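Long-range contact in aminoglycoside N(3)-acetyltransferase III (Serratia marcescens, PDB 7LAO), which acetylates the N3 amine of 2-deoxystreptamine aminoglycosides such as gentamicin with acetyl-CoA, conferring resistance to these antibiotics: residues G59-D64 / S121-G126. Numbering follows the deposited sequence.
Sequences GYASWD and SMVAVG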
loop_
_atom_site.group_PDB
_atom_site.type_symbol
_atom_site.label_atom_id
_atom_site.label_comp_id
_atom_site.label_asym_id
_atom_site.label_seq_id
_atom_site.Cartn_x
_atom_site.Cartn_y
_atom_site.Cartn_z
ATOM N N GLY A 59 -0.318 2.071 5.840
ATOM C CA GLY A 59 0.321 0.879 5.311
ATOM C C GLY A 59 -0.675 0.065 4.526
ATOM O O GLY A 59 -1.891 0.132 4.767
ATOM N N TYR A 60 -0.154 -0.752 3.615
ATOM C CA TYR A 60 -0.979 -1.601 2.756
ATOM C C TYR A 60 -1.034 -2.987 3.375
ATOM O O TYR A 60 -0.128 -3.802 3.199
ATOM C CB TYR A 60 -0.402 -1.612 1.351
ATOM C CG TYR A 60 -1.166 -2.287 0.259
ATOM C CD1 TYR A 60 -2.517 -2.649 0.395
ATOM C CD2 TYR A 60 -0.523 -2.583 -0.932
ATOM C CE1 TYR A 60 -3.193 -3.284 -0.651
ATOM C CE2 TYR A 60 -1.174 -3.213 -1.973
ATOM C CZ TYR A 60 -2.507 -3.551 -1.845
ATOM O OH TYR A 60 -3.136 -4.183 -2.890
ATOM N N ALA A 61 -2.118 -3.263 4.119
ATOM C CA ALA A 61 -2.151 -4.465 4.955
ATOM C C ALA A 61 -2.684 -5.678 4.199
ATOM O O ALA A 61 -2.154 -6.786 4.330
ATOM C CB ALA A 61 -3.005 -4.225 6.204
ATOM N N SER A 62 -3.767 -5.500 3.455
ATOM C CA SER A 62 -4.370 -6.603 2.688
ATOM C C SER A 62 -4.735 -7.709 3.690
ATOM O O SER A 62 -5.092 -7.414 4.844
ATOM C CB SER A 62 -3.447 -7.032 1.554
ATOM O OG SER A 62 -3.950 -8.205 0.910
ATOM N N TRP A 63 -4.624 -8.979 3.316
ATOM C CA TRP A 63 -5.143 -10.051 4.160
ATOM C C TRP A 63 -4.399 -11.339 3.833
ATOM O O TRP A 63 -4.261 -11.684 2.657
ATOM C CB TRP A 63 -6.654 -10.197 3.906
ATOM C CG TRP A 63 -7.422 -11.192 4.781
ATOM C CD1 TRP A 63 -7.049 -11.697 5.987
ATOM C CD2 TRP A 63 -8.685 -11.787 4.464
ATOM N NE1 TRP A 63 -8.019 -12.569 6.465
ATOM C CE2 TRP A 63 -9.034 -12.639 5.543
ATOM C CE3 TRP A 63 -9.564 -11.676 3.378
ATOM C CZ2 TRP A 63 -10.209 -13.379 5.558
ATOM C CZ3 TRP A 63 -10.739 -12.403 3.399
ATOM C CH2 TRP A 63 -11.052 -13.249 4.483
ATOM N N ASP A 64 -3.970 -12.073 4.869
ATOM C CA ASP A 64 -3.247 -13.321 4.657
ATOM C C ASP A 64 -4.138 -14.477 4.204
ATOM O O ASP A 64 -3.600 -15.537 3.862
ATOM C CB ASP A 64 -2.467 -13.705 5.935
ATOM C CG ASP A 64 -3.371 -14.024 7.135
ATOM O OD1 ASP A 64 -2.982 -14.892 7.937
ATOM O OD2 ASP A 64 -4.466 -13.431 7.284
ATOM N N SER A 121 -7.111 -4.122 1.873
ATOM C CA SER A 121 -7.199 -3.478 3.176
ATOM C C SER A 121 -6.001 -2.591 3.502
ATOM O O SER A 121 -4.832 -2.959 3.285
ATOM C CB SER A 121 -7.347 -4.574 4.230
ATOM O OG SER A 121 -7.406 -4.018 5.516
ATOM N N MET A 122 -6.291 -1.425 4.059
ATOM C CA MET A 122 -5.272 -0.456 4.437
ATOM C C MET A 122 -5.326 -0.227 5.939
ATOM O O MET A 122 -6.392 -0.302 6.534
ATOM C CB MET A 122 -5.494 0.895 3.739
ATOM C CG MET A 122 -5.564 0.789 2.249
ATOM S SD MET A 122 -3.906 0.769 1.499
ATOM C CE MET A 122 -4.424 0.479 -0.183
ATOM N N VAL A 123 -4.173 0.065 6.547
ATOM C CA VAL A 123 -4.108 0.402 7.963
ATOM C C VAL A 123 -3.624 1.840 8.007
ATOM O O VAL A 123 -2.759 2.233 7.203
ATOM C CB VAL A 123 -3.183 -0.552 8.771
ATOM C CG1 VAL A 123 -1.727 -0.612 8.139
ATOM C CG2 VAL A 123 -3.060 -0.103 10.198
ATOM N N ALA A 124 -4.190 2.637 8.916
ATOM C CA ALA A 124 -3.757 4.025 9.140
ATOM C C ALA A 124 -3.864 4.397 10.618
ATOM O O ALA A 124 -4.741 3.897 11.346
ATOM C CB ALA A 124 -4.557 5.040 8.329
ATOM N N VAL A 125 -2.993 5.314 11.046
ATOM C CA VAL A 125 -2.857 5.655 12.469
ATOM C C VAL A 125 -2.484 7.113 12.580
ATOM O O VAL A 125 -1.404 7.502 12.100
ATOM C CB VAL A 125 -1.737 4.849 13.167
ATOM C CG1 VAL A 125 -1.984 4.863 14.650
ATOM C CG2 VAL A 125 -1.548 3.479 12.573
ATOM N N GLY A 126 -3.302 7.896 13.308
ATOM C CA GLY A 126 -3.100 9.322 13.398
ATOM C C GLY A 126 -4.382 10.075 13.049
ATOM O O GLY A 126 -5.420 9.464 12.791
#
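S121 offers its carbonyl to the chain that leaves strand 56-60, and two successive amides take it. S62 N reaches S121 O at 2.8 Å along an almost straight N-H (176°), whereas A61 N, 2.9 Å from the same S121 O, makes a weak, bent bond. One oxygen thus holds the backbone at the point where strand pairing gives out. The small hydroxymethyl group of S121 suits this buried place: its CB rests against S62 O, and its OG is bonded to R114 and to the carbonyl of S115, so no polar atom of that side chain is buried without a partner. R114 also bonds S62 O, tying both sides together.

Two residues further into the strands, G59 and V123 form an antiparallel hydrogen-bonded pair, with G59 N to V123 O at 2.8 Å and V123 N to G59 O at 2.9 Å. Glycine lets the valine close in: CG1 of V123, set between backbone N and carbonyl carbon (chi1 55°), lies 3.5 Å from G59 O and close over G59 CA, a spot open to it because G59 has no side chain. Beyond it, V123 meets the helix 102-108.

M122 and Y60, a non-hydrogen-bonded pair, project from the other face. A bend at chi2 (-83°) carries M122 CE obliquely to the tyrosine ring, 3.7 Å from Y60 CD1, while F99 stacks on that ring. The sulfur makes an oblique Met-aromatic contact. Together these pairs form the short antiparallel junction of strands 56-60 and 122-125 within the mixed sheet of this Antibiotic_NAT enzyme.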